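Local coordinates for protein GTP pyrophosphokinase YjbM (Bacillus subtilis, PDB 5DEC) that synthesises the alarmone (p)ppGpp of the stringent response as a cooperative homotetramer, transferring pyrophosphate from ATP to GDP or GTP, at residues P19-V24 and G52-V57; L83-Q88 and I147-L152; S121-Y126 and F156-E161. One frame throughout, in Å; residues are numbered along the deposited sequence.

Interaction 1: P19-V24 and G52-V57; sequences PYRQAV and GRVKPV
With chi1 of 170° in both valines, Val24 and Val54 each set CG2 anti to their own carbonyl carbon, and these two methyls meet across the contact, Val24 CG2 lying 4.0 Å from Val54 CG2. Arg21 places its CG in the corresponding position, anti to the carbonyl carbon (chi1 -69°), which brings CG alongside the same methyl while the rest of the chain runs on extended. Val54 CG2 therefore sits against the helix surface, 3.6 Å from both Arg21 N and Arg21 CG, with Tyr20 CB also near it, at 4.1 Å. A branched, wholly apolar side chain suits this place: one methyl is received by three residues of the helix, and the aliphatic root of Arg21 crosses it at about a right angle. The charged end of Arg21 travels past and forms a salt bridge with Glu14 about two turns back along the helix, whereas the ring of Tyr20 leaves the strand and meets Phe16.

Val24 uses its second methyl on the backbone of the strand, CG1 standing 3.9 Å from Gly52 C. A side chain at position 52 would run into that methyl, so glycine lets helix and strand close up here. Helix 19-24 and strand 52-54 run almost exactly antiparallel, at 177°, with their axes 8.1 Å apart, and the contact is held by van der Waals packing. Arg53 points away from the helix, and Lys55 reaches Asp79, a magnesium and ATP ligand, through a salt bridge. This is helix-on-sheet packing at an outermost strand of the mixed sheet of a RelA/SpoT synthetase domain, where one side of the strand rests on helix 11-38 and Arg53, Val54 and Lys55 belong to the site for ATP and the alarmone product.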
ATOM      1  N   PRO B  19      12.057 -10.246 -11.790  1.00 30.45           N
ATOM      2  CA  PRO B  19      10.868 -11.084 -12.013  1.00 34.39           C
ATOM      3  C   PRO B  19      10.363 -11.767 -10.742  1.00 36.19           C
ATOM      4  O   PRO B  19       9.156 -11.977 -10.605  1.00 28.06           O
ATOM      5  CB  PRO B  19      11.353 -12.151 -12.998  1.00 35.08           C
ATOM      6  CG  PRO B  19      12.620 -11.622 -13.564  1.00 44.35           C
ATOM      7  CD  PRO B  19      13.225 -10.755 -12.529  1.00 37.88           C
ATOM      8  N   TYR B  20      11.278 -12.141  -9.852  1.00 27.53           N
ATOM      9  CA  TYR B  20      10.888 -12.800  -8.609  1.00 28.95           C
ATOM     10  C   TYR B  20      10.075 -11.854  -7.750  1.00 30.50           C
ATOM     11  O   TYR B  20       9.059 -12.248  -7.165  1.00 25.71           O
ATOM     12  CB  TYR B  20      12.118 -13.286  -7.838  1.00 27.22           C
ATOM     13  CG  TYR B  20      12.790 -14.443  -8.520  1.00 30.88           C
ATOM     14  CD1 TYR B  20      12.367 -15.751  -8.289  1.00 31.14           C
ATOM     15  CD2 TYR B  20      13.825 -14.235  -9.433  1.00 24.32           C
ATOM     16  CE1 TYR B  20      12.976 -16.820  -8.920  1.00 39.27           C
ATOM     17  CE2 TYR B  20      14.436 -15.295 -10.062  1.00 37.36           C
ATOM     18  CZ  TYR B  20      14.009 -16.583  -9.809  1.00 45.00           C
ATOM     19  OH  TYR B  20      14.615 -17.637 -10.446  1.00 51.80           O
ATOM     20  N   ARG B  21      10.522 -10.604  -7.653  1.00 27.02           N
ATOM     21  CA  ARG B  21       9.773  -9.602  -6.896  1.00 30.30           C
ATOM     22  C   ARG B  21       8.386  -9.343  -7.463  1.00 29.16           C
ATOM     23  O   ARG B  21       7.419  -9.170  -6.712  1.00 23.99           O
ATOM     24  CB  ARG B  21      10.544  -8.280  -6.824  1.00 38.61           C
ATOM     25  CG  ARG B  21      11.770  -8.364  -5.968  1.00 44.52           C
ATOM     26  CD  ARG B  21      12.395  -7.001  -5.731  1.00 46.72           C
ATOM     27  NE  ARG B  21      13.671  -7.185  -5.060  1.00 58.52           N
ATOM     28  CZ  ARG B  21      14.854  -7.045  -5.643  1.00 74.32           C
ATOM     29  NH1 ARG B  21      14.937  -6.692  -6.922  1.00 73.15           N
ATOM     30  NH2 ARG B  21      15.959  -7.250  -4.938  1.00 84.69           N
ATOM     31  N   GLN B  22       8.291  -9.281  -8.786  1.00 25.41           N
ATOM     32  CA  GLN B  22       7.005  -9.027  -9.427  1.00 28.38           C
ATOM     33  C   GLN B  22       6.069 -10.242  -9.237  1.00 19.25           C
ATOM     34  O   GLN B  22       4.881 -10.088  -8.975  1.00 25.05           O
ATOM     35  CB  GLN B  22       7.207  -8.694 -10.915  1.00 26.12           C
ATOM     36  CG  GLN B  22       5.905  -8.383 -11.692  1.00 25.77           C
ATOM     37  CD  GLN B  22       5.164  -7.154 -11.196  1.00 32.44           C
ATOM     38  OE1 GLN B  22       5.755  -6.253 -10.600  1.00 31.22           O
ATOM     39  NE2 GLN B  22       3.861  -7.105 -11.451  1.00 24.33           N
ATOM     40  N   ALA B  23       6.604 -11.447  -9.334  1.00 19.15           N
ATOM     41  CA  ALA B  23       5.772 -12.631  -9.078  1.00 21.47           C
ATOM     42  C   ALA B  23       5.186 -12.599  -7.667  1.00 28.11           C
ATOM     43  O   ALA B  23       3.994 -12.866  -7.456  1.00 26.56           O
ATOM     44  CB  ALA B  23       6.576 -13.895  -9.280  1.00 27.01           C
ATOM     45  N   VAL B  24       6.031 -12.277  -6.696  1.00 24.37           N
ATOM     46  CA  VAL B  24       5.570 -12.144  -5.308  1.00 19.99           C
ATOM     47  C   VAL B  24       4.489 -11.078  -5.155  1.00 22.08           C
ATOM     48  O   VAL B  24       3.462 -11.321  -4.516  1.00 23.50           O
ATOM     49  CB  VAL B  24       6.766 -11.852  -4.368  1.00 23.95           C
ATOM     50  CG1 VAL B  24       6.286 -11.459  -2.969  1.00 26.43           C
ATOM     51  CG2 VAL B  24       7.664 -13.084  -4.306  1.00 24.62           C
ATOM     52  N   GLY B  52       4.893 -11.911   1.877  1.00 24.94           N
ATOM     53  CA  GLY B  52       5.749 -12.384   0.810  1.00 24.89           C
ATOM     54  C   GLY B  52       7.097 -11.694   0.843  1.00 29.55           C
ATOM     55  O   GLY B  52       7.229 -10.568   1.323  1.00 34.15           O
ATOM     56  N   ARG B  53       8.101 -12.387   0.337  1.00 29.22           N
ATOM     57  CA  ARG B  53       9.478 -11.945   0.457  1.00 41.67           C
ATOM     58  C   ARG B  53      10.331 -12.560  -0.649  1.00 31.27           C
ATOM     59  O   ARG B  53      10.182 -13.747  -0.974  1.00 31.73           O
ATOM     60  CB  ARG B  53       9.989 -12.310   1.868  1.00 51.13           C
ATOM     61  CG  ARG B  53      11.381 -12.869   1.954  1.00 67.41           C
ATOM     62  CD  ARG B  53      12.433 -11.805   1.807  1.00 84.74           C
ATOM     63  NE  ARG B  53      12.563 -10.898   2.936  1.00 94.92           N
ATOM     64  CZ  ARG B  53      13.325 -11.150   3.992  1.00101.50           C
ATOM     65  NH1 ARG B  53      14.004 -12.290   4.063  1.00108.55           N
ATOM     66  NH2 ARG B  53      13.399 -10.266   4.975  1.00101.34           N
ATOM     67  N   VAL B  54      11.223 -11.758  -1.235  1.00 33.81           N
ATOM     68  CA  VAL B  54      12.284 -12.294  -2.085  1.00 31.63           C
ATOM     69  C   VAL B  54      13.571 -12.383  -1.272  1.00 38.76           C
ATOM     70  O   VAL B  54      13.939 -11.435  -0.584  1.00 35.03           O
ATOM     71  CB  VAL B  54      12.507 -11.436  -3.358  1.00 38.04           C
ATOM     72  CG1 VAL B  54      13.769 -11.880  -4.101  1.00 35.30           C
ATOM     73  CG2 VAL B  54      11.302 -11.521  -4.253  1.00 39.07           C
ATOM     74  N   LYS B  55      14.250 -13.520  -1.370  1.00 38.03           N
ATOM     75  CA  LYS B  55      15.454 -13.776  -0.590  1.00 43.56           C
ATOM     76  C   LYS B  55      16.566 -12.766  -0.876  1.00 48.27           C
ATOM     77  O   LYS B  55      16.874 -12.494  -2.033  1.00 48.53           O
ATOM     78  CB  LYS B  55      15.960 -15.184  -0.890  1.00 45.10           C
ATOM     79  CG  LYS B  55      16.538 -15.918   0.296  1.00 53.36           C
ATOM     80  CD  LYS B  55      16.403 -17.425   0.136  1.00 57.72           C
ATOM     81  CE  LYS B  55      16.245 -18.105   1.486  1.00 61.51           C
ATOM     82  NZ  LYS B  55      16.476 -19.575   1.390  1.00 70.30           N
ATOM     83  N   PRO B  56      17.156 -12.187   0.182  1.00 52.04           N
ATOM     84  CA  PRO B  56      18.287 -11.276  -0.025  1.00 54.79           C
ATOM     85  C   PRO B  56      19.454 -12.008  -0.692  1.00 46.73           C
ATOM     86  O   PRO B  56      19.632 -13.206  -0.477  1.00 44.93           O
ATOM     87  CB  PRO B  56      18.638 -10.812   1.395  1.00 59.08           C
ATOM     88  CG  PRO B  56      17.405 -11.071   2.206  1.00 56.36           C
ATOM     89  CD  PRO B  56      16.772 -12.287   1.600  1.00 56.71           C
ATOM     90  N   VAL B  57      20.216 -11.288  -1.505  1.00 51.38           N
ATOM     91  CA  VAL B  57      21.324 -11.852  -2.264  1.00 58.49           C
ATOM     92  C   VAL B  57      22.298 -12.651  -1.389  1.00 62.97           C
ATOM     93  O   VAL B  57      22.729 -13.744  -1.762  1.00 63.28           O
ATOM     94  CB  VAL B  57      22.079 -10.742  -3.004  1.00 61.67           C
ATOM     95  CG1 VAL B  57      23.187 -11.331  -3.853  1.00 70.27           C
ATOM     96  CG2 VAL B  57      21.116  -9.959  -3.872  1.00 58.21           C
TER

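Interaction 2: L83-Q88 and I147-L152; sequences LRIMCQ and IQIRTL
Arg84 and Arg150 meet over their flat groups: Arg150 NH2 stands 3.7 Å above the guanidinium plane of Arg84, over its centre, and the two planes are 31° apart. Arg84 CD in turn lies over one face of the Arg150 guanidinium. Gln148 runs beside Arg84 and points the same way, its OE1 taking two weak bonds from Arg150 NE and NH2.

Beneath these side chains the strands pair in parallel register, Arg84 beside Gln148 and Met86 beside Arg150. The backbone bonds alternate between partners: Gln148 N gives to Leu83 O at 3.0 Å, then Ile85 N to Gln148 O and Arg150 N to Ile85 O. These are inner, neighbouring strands of the mixed sheet of the nucleotidyltransferase-like synthetase domain, and Arg84 is an ATP ligand. On the other face Leu83, Ile85, Ile147 and Ile149 fill the interior under helices 11-38 and 90-102, with Ile85 CD1 3.7 Å from Ile147 CG2. Near the strand ends the thiol of Cys87 joins them, SG 3.6 Å from Ile149 CG2.

Further out, Asn155 and Tyr123 take hydrogen bonds from Arg150 NH1 and NH2, Ser125 bonds Gln148 OE1, and Glu146, the inferred proton acceptor, holds Gln148 NE2.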
ATOM      1  N   LEU B  83       6.062 -16.953  -0.345  1.00 22.11           N
ATOM      2  CA  LEU B  83       4.923 -16.357   0.338  1.00 27.08           C
ATOM      3  C   LEU B  83       4.588 -17.170   1.565  1.00 26.05           C
ATOM      4  O   LEU B  83       4.929 -18.356   1.658  1.00 28.40           O
ATOM      5  CB  LEU B  83       3.690 -16.247  -0.559  1.00 31.91           C
ATOM      6  CG  LEU B  83       3.752 -15.012  -1.461  1.00 42.94           C
ATOM      7  CD1 LEU B  83       4.440 -15.366  -2.769  1.00 36.65           C
ATOM      8  CD2 LEU B  83       2.393 -14.403  -1.679  1.00 42.57           C
ATOM      9  N   ARG B  84       3.939 -16.532   2.524  1.00 27.94           N
ATOM     10  CA  ARG B  84       3.462 -17.275   3.682  1.00 28.63           C
ATOM     11  C   ARG B  84       2.019 -16.940   3.895  1.00 27.37           C
ATOM     12  O   ARG B  84       1.637 -15.757   3.912  1.00 26.43           O
ATOM     13  CB  ARG B  84       4.283 -16.965   4.927  1.00 28.52           C
ATOM     14  CG  ARG B  84       5.736 -17.333   4.689  1.00 39.47           C
ATOM     15  CD  ARG B  84       6.554 -17.505   5.938  1.00 48.94           C
ATOM     16  NE  ARG B  84       7.872 -18.004   5.557  1.00 57.11           N
ATOM     17  CZ  ARG B  84       8.992 -17.770   6.230  1.00 63.57           C
ATOM     18  NH1 ARG B  84       8.956 -17.069   7.356  1.00 58.99           N
ATOM     19  NH2 ARG B  84      10.142 -18.270   5.789  1.00 62.59           N
ATOM     20  N   ILE B  85       1.219 -17.987   4.046  1.00 22.68           N
ATOM     21  CA  ILE B  85      -0.202 -17.819   4.273  1.00 19.92           C
ATOM     22  C   ILE B  85      -0.459 -18.270   5.711  1.00 25.16           C
ATOM     23  O   ILE B  85      -0.159 -19.410   6.055  1.00 24.80           O
ATOM     24  CB  ILE B  85      -1.044 -18.658   3.284  1.00 23.45           C
ATOM     25  CG1 ILE B  85      -0.737 -18.257   1.827  1.00 24.76           C
ATOM     26  CG2 ILE B  85      -2.514 -18.487   3.582  1.00 21.92           C
ATOM     27  CD1 ILE B  85      -1.456 -19.156   0.768  1.00 19.72           C
ATOM     28  N   MET B  86      -1.004 -17.378   6.540  1.00 22.41           N
ATOM     29  CA  MET B  86      -1.270 -17.690   7.950  1.00 26.15           C
ATOM     30  C   MET B  86      -2.762 -17.936   8.150  1.00 26.31           C
ATOM     31  O   MET B  86      -3.585 -17.141   7.701  1.00 27.51           O
ATOM     32  CB  MET B  86      -0.810 -16.548   8.857  1.00 22.94           C
ATOM     33  CG  MET B  86       0.551 -16.790   9.491  1.00 31.08           C
ATOM     34  SD  MET B  86       1.865 -17.030   8.274  1.00 69.45           S
ATOM     35  CE  MET B  86       1.991 -15.402   7.567  1.00 45.43           C
ATOM     36  N   CYS B  87      -3.090 -19.033   8.824  1.00 20.36           N
ATOM     37  CA  CYS B  87      -4.476 -19.421   9.067  1.00 25.73           C
ATOM     38  C   CYS B  87      -4.769 -19.489  10.564  1.00 37.10           C
ATOM     39  O   CYS B  87      -3.890 -19.800  11.350  1.00 20.92           O
ATOM     40  CB  CYS B  87      -4.763 -20.785   8.426  1.00 39.13           C
ATOM     41  SG  CYS B  87      -4.215 -20.938   6.715  1.00116.78           S
ATOM     42  N   GLN B  88      -6.017 -19.245  10.941  1.00 25.98           N
ATOM     43  CA  GLN B  88      -6.437 -19.321  12.337  1.00 31.70           C
ATOM     44  C   GLN B  88      -6.446 -20.738  12.877  1.00 31.26           C
ATOM     45  O   GLN B  88      -5.971 -20.988  13.983  1.00 27.60           O
ATOM     46  CB  GLN B  88      -7.821 -18.718  12.462  1.00 35.75           C
ATOM     47  CG  GLN B  88      -8.197 -18.248  13.826  1.00 46.99           C
ATOM     48  CD  GLN B  88      -9.328 -17.253  13.755  1.00 55.22           C
ATOM     49  OE1 GLN B  88     -10.424 -17.583  13.320  1.00 46.80           O
ATOM     50  NE2 GLN B  88      -9.058 -16.016  14.150  1.00 63.66           N
ATOM     51  N   ILE B 147       5.304 -21.444  -1.514  1.00 29.73           N
ATOM     52  CA  ILE B 147       4.194 -20.958  -0.705  1.00 21.56           C
ATOM     53  C   ILE B 147       4.113 -21.838   0.545  1.00 28.38           C
ATOM     54  O   ILE B 147       3.960 -23.050   0.433  1.00 31.78           O
ATOM     55  CB  ILE B 147       2.846 -21.029  -1.432  1.00 26.11           C
ATOM     56  CG1 ILE B 147       2.876 -20.263  -2.758  1.00 29.57           C
ATOM     57  CG2 ILE B 147       1.726 -20.494  -0.509  1.00 23.67           C
ATOM     58  CD1 ILE B 147       1.557 -20.303  -3.504  1.00 28.37           C
ATOM     59  N   GLN B 148       4.254 -21.249   1.723  1.00 27.18           N
ATOM     60  CA  GLN B 148       4.049 -22.004   2.966  1.00 26.23           C
ATOM     61  C   GLN B 148       2.709 -21.657   3.588  1.00 30.04           C
ATOM     62  O   GLN B 148       2.252 -20.521   3.484  1.00 38.14           O
ATOM     63  CB  GLN B 148       5.153 -21.741   3.981  1.00 27.30           C
ATOM     64  CG  GLN B 148       6.561 -22.025   3.497  1.00 31.06           C
ATOM     65  CD  GLN B 148       7.555 -22.026   4.653  1.00 42.88           C
ATOM     66  OE1 GLN B 148       7.183 -22.281   5.802  1.00 43.00           O
ATOM     67  NE2 GLN B 148       8.803 -21.686   4.364  1.00 36.78           N
ATOM     68  N   ILE B 149       2.054 -22.647   4.193  1.00 22.72           N
ATOM     69  CA  ILE B 149       0.792 -22.414   4.872  1.00 21.60           C
ATOM     70  C   ILE B 149       0.982 -22.814   6.353  1.00 24.01           C
ATOM     71  O   ILE B 149       1.440 -23.912   6.631  1.00 26.26           O
ATOM     72  CB  ILE B 149      -0.338 -23.216   4.229  1.00 24.55           C
ATOM     73  CG1 ILE B 149      -0.230 -23.136   2.689  1.00 29.48           C
ATOM     74  CG2 ILE B 149      -1.726 -22.730   4.737  1.00 23.90           C
ATOM     75  CD1 ILE B 149      -1.239 -24.024   1.987  1.00 34.33           C
ATOM     76  N   ARG B 150       0.640 -21.919   7.274  1.00 23.77           N
ATOM     77  CA  ARG B 150       0.921 -22.112   8.698  1.00 29.81           C
ATOM     78  C   ARG B 150      -0.216 -21.599   9.535  1.00 25.49           C
ATOM     79  O   ARG B 150      -0.858 -20.636   9.150  1.00 27.28           O
ATOM     80  CB  ARG B 150       2.184 -21.344   9.117  1.00 30.99           C
ATOM     81  CG  ARG B 150       3.457 -21.667   8.376  1.00 33.23           C
ATOM     82  CD  ARG B 150       4.527 -20.665   8.769  1.00 30.72           C
ATOM     83  NE  ARG B 150       5.859 -21.076   8.355  1.00 36.25           N
ATOM     84  CZ  ARG B 150       6.958 -20.385   8.617  1.00 30.62           C
ATOM     85  NH1 ARG B 150       6.874 -19.250   9.298  1.00 23.94           N
ATOM     86  NH2 ARG B 150       8.138 -20.843   8.228  1.00 36.24           N
ATOM     87  N   THR B 151      -0.446 -22.184  10.709  1.00 23.68           N
ATOM     88  CA  THR B 151      -1.307 -21.496  11.664  1.00 27.95           C
ATOM     89  C   THR B 151      -0.534 -20.328  12.243  1.00 22.88           C
ATOM     90  O   THR B 151       0.690 -20.257  12.101  1.00 23.48           O
ATOM     91  CB  THR B 151      -1.806 -22.396  12.825  1.00 27.81           C
ATOM     92  OG1 THR B 151      -0.678 -22.899  13.549  1.00 28.37           O
ATOM     93  CG2 THR B 151      -2.624 -23.583  12.298  1.00 25.17           C
ATOM     94  N   LEU B 152      -1.255 -19.418  12.887  1.00 18.41           N
ATOM     95  CA  LEU B 152      -0.658 -18.291  13.578  1.00 20.75           C
ATOM     96  C   LEU B 152       0.393 -18.750  14.602  1.00 26.38           C
ATOM     97  O   LEU B 152       1.472 -18.161  14.706  1.00 24.65           O
ATOM     98  CB  LEU B 152      -1.751 -17.462  14.270  1.00 17.13           C
ATOM     99  CG  LEU B 152      -2.780 -16.775  13.349  1.00 30.96           C
ATOM    100  CD1 LEU B 152      -3.980 -16.197  14.124  1.00 31.86           C
ATOM    101  CD2 LEU B 152      -2.109 -15.693  12.530  1.00 28.00           C
TER

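Interaction 3: S121-Y126 and F156-E161; sequences SGYRSY and FWATIE
An indole wedged under a loop makes this buried contact, where the segment 121-126, leading into strand 126-136, lies on helix 152-167. Trp157 takes CG anti to its backbone N (chi1 -176°), which sends its six-membered ring up to the loop. Its CZ3 comes within 3.4 Å of Tyr123 CA, and Gly122 O stands 3.8 Å above one face near the rim; Glu161 CB lies over the opposite face. A broad flat ring suits this slot between backbone and neighbouring helical side chain. Gly122, with phi at 117°, has a backbone shape in which a CB would jam against the preceding carbonyl.

Tyr123 turns its ring past the indole, with Trp157 CZ3 at its edge, and its CE1 lies 4.0 Å from the small Ala158 CB; its hydroxyl goes on to bond His127. A hydrogen bond from Ser121 OG to Glu161 OE1 is doubtful, since Ser121 is poorly ordered and its OG lies too close to another atom of the model. Glu161 OE1 also has a salt bridge to Lys119, and Ser121, Ala158 and Glu161 all belong to the product-binding site. Behind the indole, helix 174-202 supplies Leu180 O for Trp157 NE1 and packs Ala183 and Ser184 on the ring, while Met194 of the third subunit also touches it.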
ATOM      1  N   SER B 121      12.959 -30.539  16.065  1.00 97.63           N
ATOM      2  CA  SER B 121      12.903 -29.445  17.042  1.00 93.45           C
ATOM      3  C   SER B 121      11.469 -28.971  17.269  1.00 77.01           C
ATOM      4  O   SER B 121      11.205 -28.240  18.221  1.00 79.56           O
ATOM      5  CB  SER B 121      13.752 -28.247  16.632  1.00 92.77           C
ATOM      6  OG  SER B 121      13.085 -27.464  15.659  1.00 90.21           O
ATOM      7  N   GLY B 122      10.562 -29.330  16.366  1.00 59.28           N
ATOM      8  CA  GLY B 122       9.190 -28.869  16.466  1.00 52.73           C
ATOM      9  C   GLY B 122       8.664 -27.987  15.346  1.00 47.21           C
ATOM     10  O   GLY B 122       7.584 -27.411  15.488  1.00 42.92           O
ATOM     11  N   TYR B 123       9.401 -27.878  14.241  1.00 48.94           N
ATOM     12  CA  TYR B 123       8.963 -27.053  13.102  1.00 48.18           C
ATOM     13  C   TYR B 123       7.682 -27.615  12.525  1.00 45.52           C
ATOM     14  O   TYR B 123       7.601 -28.800  12.224  1.00 41.00           O
ATOM     15  CB  TYR B 123      10.035 -26.980  12.004  1.00 44.03           C
ATOM     16  CG  TYR B 123       9.646 -26.168  10.771  1.00 43.22           C
ATOM     17  CD1 TYR B 123       9.701 -24.774  10.778  1.00 45.76           C
ATOM     18  CD2 TYR B 123       9.234 -26.802   9.599  1.00 46.80           C
ATOM     19  CE1 TYR B 123       9.342 -24.029   9.648  1.00 40.56           C
ATOM     20  CE2 TYR B 123       8.882 -26.072   8.465  1.00 47.40           C
ATOM     21  CZ  TYR B 123       8.942 -24.687   8.497  1.00 47.56           C
ATOM     22  OH  TYR B 123       8.595 -23.962   7.377  1.00 43.58           O
ATOM     23  N   ARG B 124       6.672 -26.760  12.418  1.00 41.33           N
ATOM     24  CA  ARG B 124       5.392 -27.128  11.826  1.00 43.76           C
ATOM     25  C   ARG B 124       5.052 -26.150  10.686  1.00 45.81           C
ATOM     26  O   ARG B 124       5.002 -24.933  10.919  1.00 32.78           O
ATOM     27  CB  ARG B 124       4.340 -27.100  12.925  1.00 51.12           C
ATOM     28  CG  ARG B 124       4.616 -28.124  14.021  1.00 57.15           C
ATOM     29  CD  ARG B 124       3.913 -27.747  15.327  1.00 59.72           C
ATOM     30  NE  ARG B 124       2.472 -27.617  15.203  1.00 51.05           N
ATOM     31  CZ  ARG B 124       1.784 -26.559  15.630  1.00 53.08           C
ATOM     32  NH1 ARG B 124       2.415 -25.524  16.180  1.00 45.84           N
ATOM     33  NH2 ARG B 124       0.468 -26.528  15.482  1.00 53.17           N
ATOM     34  N   SER B 125       4.794 -26.678   9.483  1.00 43.09           N
ATOM     35  CA  SER B 125       4.462 -25.862   8.299  1.00 40.73           C
ATOM     36  C   SER B 125       4.119 -26.747   7.099  1.00 46.03           C
ATOM     37  O   SER B 125       4.669 -27.837   6.943  1.00 46.12           O
ATOM     38  CB  SER B 125       5.617 -24.916   7.934  1.00 39.71           C
ATOM     39  OG  SER B 125       5.271 -24.015   6.890  1.00 35.89           O
ATOM     40  N   TYR B 126       3.187 -26.301   6.264  1.00 40.69           N
ATOM     41  CA  TYR B 126       2.972 -26.986   4.995  1.00 31.44           C
ATOM     42  C   TYR B 126       3.622 -26.203   3.859  1.00 34.55           C
ATOM     43  O   TYR B 126       3.407 -24.998   3.744  1.00 31.86           O
ATOM     44  CB  TYR B 126       1.489 -27.160   4.720  1.00 34.14           C
ATOM     45  CG  TYR B 126       1.201 -27.782   3.378  1.00 41.51           C
ATOM     46  CD1 TYR B 126       1.193 -29.159   3.218  1.00 45.27           C
ATOM     47  CD2 TYR B 126       0.936 -26.985   2.262  1.00 48.45           C
ATOM     48  CE1 TYR B 126       0.924 -29.730   1.990  1.00 50.59           C
ATOM     49  CE2 TYR B 126       0.672 -27.549   1.033  1.00 48.32           C
ATOM     50  CZ  TYR B 126       0.665 -28.920   0.904  1.00 53.66           C
ATOM     51  OH  TYR B 126       0.391 -29.485  -0.318  1.00 65.59           O
ATOM     52  N   PHE B 156       4.363 -18.135  14.610  1.00 20.24           N
ATOM     53  CA  PHE B 156       5.027 -17.494  15.752  1.00 23.36           C
ATOM     54  C   PHE B 156       6.256 -18.304  16.183  1.00 25.41           C
ATOM     55  O   PHE B 156       7.372 -17.768  16.294  1.00 25.17           O
ATOM     56  CB  PHE B 156       4.026 -17.333  16.902  1.00 26.45           C
ATOM     57  CG  PHE B 156       4.612 -16.749  18.152  1.00 24.17           C
ATOM     58  CD1 PHE B 156       5.682 -15.864  18.102  1.00 33.85           C
ATOM     59  CD2 PHE B 156       4.058 -17.049  19.379  1.00 31.81           C
ATOM     60  CE1 PHE B 156       6.219 -15.336  19.266  1.00 31.31           C
ATOM     61  CE2 PHE B 156       4.584 -16.505  20.553  1.00 32.04           C
ATOM     62  CZ  PHE B 156       5.643 -15.641  20.488  1.00 28.53           C
ATOM     63  N   TRP B 157       6.048 -19.590  16.424  1.00 18.44           N
ATOM     64  CA  TRP B 157       7.171 -20.457  16.838  1.00 17.52           C
ATOM     65  C   TRP B 157       8.301 -20.459  15.805  1.00 23.69           C
ATOM     66  O   TRP B 157       9.483 -20.329  16.162  1.00 24.91           O
ATOM     67  CB  TRP B 157       6.701 -21.892  17.104  1.00 21.74           C
ATOM     68  CG  TRP B 157       7.822 -22.714  17.614  1.00 20.65           C
ATOM     69  CD1 TRP B 157       8.191 -22.860  18.914  1.00 26.77           C
ATOM     70  CD2 TRP B 157       8.784 -23.442  16.826  1.00 20.03           C
ATOM     71  NE1 TRP B 157       9.311 -23.673  19.000  1.00 25.70           N
ATOM     72  CE2 TRP B 157       9.690 -24.027  17.751  1.00 21.10           C
ATOM     73  CE3 TRP B 157       8.944 -23.670  15.469  1.00 27.23           C
ATOM     74  CZ2 TRP B 157      10.746 -24.833  17.306  1.00 26.43           C
ATOM     75  CZ3 TRP B 157       9.991 -24.443  15.043  1.00 28.25           C
ATOM     76  CH2 TRP B 157      10.879 -25.039  15.965  1.00 34.62           C
ATOM     77  N   ALA B 158       7.958 -20.612  14.526  1.00 23.13           N
ATOM     78  CA  ALA B 158       8.988 -20.674  13.486  1.00 21.78           C
ATOM     79  C   ALA B 158       9.787 -19.387  13.380  1.00 18.47           C
ATOM     80  O   ALA B 158      10.989 -19.401  13.051  1.00 21.96           O
ATOM     81  CB  ALA B 158       8.364 -21.026  12.131  1.00 25.40           C
ATOM     82  N   THR B 159       9.121 -18.264  13.621  1.00 18.33           N
ATOM     83  CA  THR B 159       9.776 -16.961  13.575  1.00 22.02           C
ATOM     84  C   THR B 159      10.812 -16.841  14.687  1.00 27.29           C
ATOM     85  O   THR B 159      11.921 -16.312  14.477  1.00 19.67           O
ATOM     86  CB  THR B 159       8.736 -15.820  13.668  1.00 26.24           C
ATOM     87  OG1 THR B 159       7.864 -15.900  12.529  1.00 32.01           O
ATOM     88  CG2 THR B 159       9.412 -14.446  13.715  1.00 29.89           C
ATOM     89  N   ILE B 160      10.452 -17.324  15.877  1.00 19.64           N
ATOM     90  CA  ILE B 160      11.381 -17.319  17.005  1.00 20.20           C
ATOM     91  C   ILE B 160      12.554 -18.242  16.741  1.00 23.67           C
ATOM     92  O   ILE B 160      13.717 -17.880  16.975  1.00 23.42           O
ATOM     93  CB  ILE B 160      10.693 -17.767  18.314  1.00 23.31           C
ATOM     94  CG1 ILE B 160       9.581 -16.795  18.722  1.00 30.87           C
ATOM     95  CG2 ILE B 160      11.715 -17.870  19.443  1.00 27.76           C
ATOM     96  CD1 ILE B 160      10.060 -15.387  18.960  1.00 38.55           C
ATOM     97  N   GLU B 161      12.267 -19.449  16.254  1.00 20.74           N
ATOM     98  CA  GLU B 161      13.348 -20.371  15.933  1.00 25.20           C
ATOM     99  C   GLU B 161      14.316 -19.791  14.896  1.00 26.62           C
ATOM    100  O   GLU B 161      15.543 -19.985  14.977  1.00 21.98           O
ATOM    101  CB  GLU B 161      12.811 -21.706  15.408  1.00 24.86           C
ATOM    102  CG  GLU B 161      13.965 -22.592  14.942  1.00 38.65           C
ATOM    103  CD  GLU B 161      13.521 -23.783  14.136  1.00 62.08           C
ATOM    104  OE1 GLU B 161      13.693 -24.924  14.609  1.00 77.34           O
ATOM    105  OE2 GLU B 161      12.976 -23.569  13.032  1.00 64.43           O
TER

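In the fold
Interactions 1 and 2 share one sheet, in which strands 49-54 and 81-87 are neighbours; their centres are about 17 Å apart, yet they touch where Gly52 CA lies 4.0 Å from Leu83 CG. Interaction 3 is closer to interaction 2, with centres about 11 Å apart, and joins it by a probable hydrogen bond, Ile149 N to Tyr126 O at 2.7 Å. Interactions 1 and 3 lie on opposite sides of the chain's centre, about 22 Å between centres. Together they supply residues that bind nucleotide: Arg53, Val54 and Lys55 for both ATP and the alarmone product, Arg84 for ATP, and Ser121, Ala158 and Glu161 for the product.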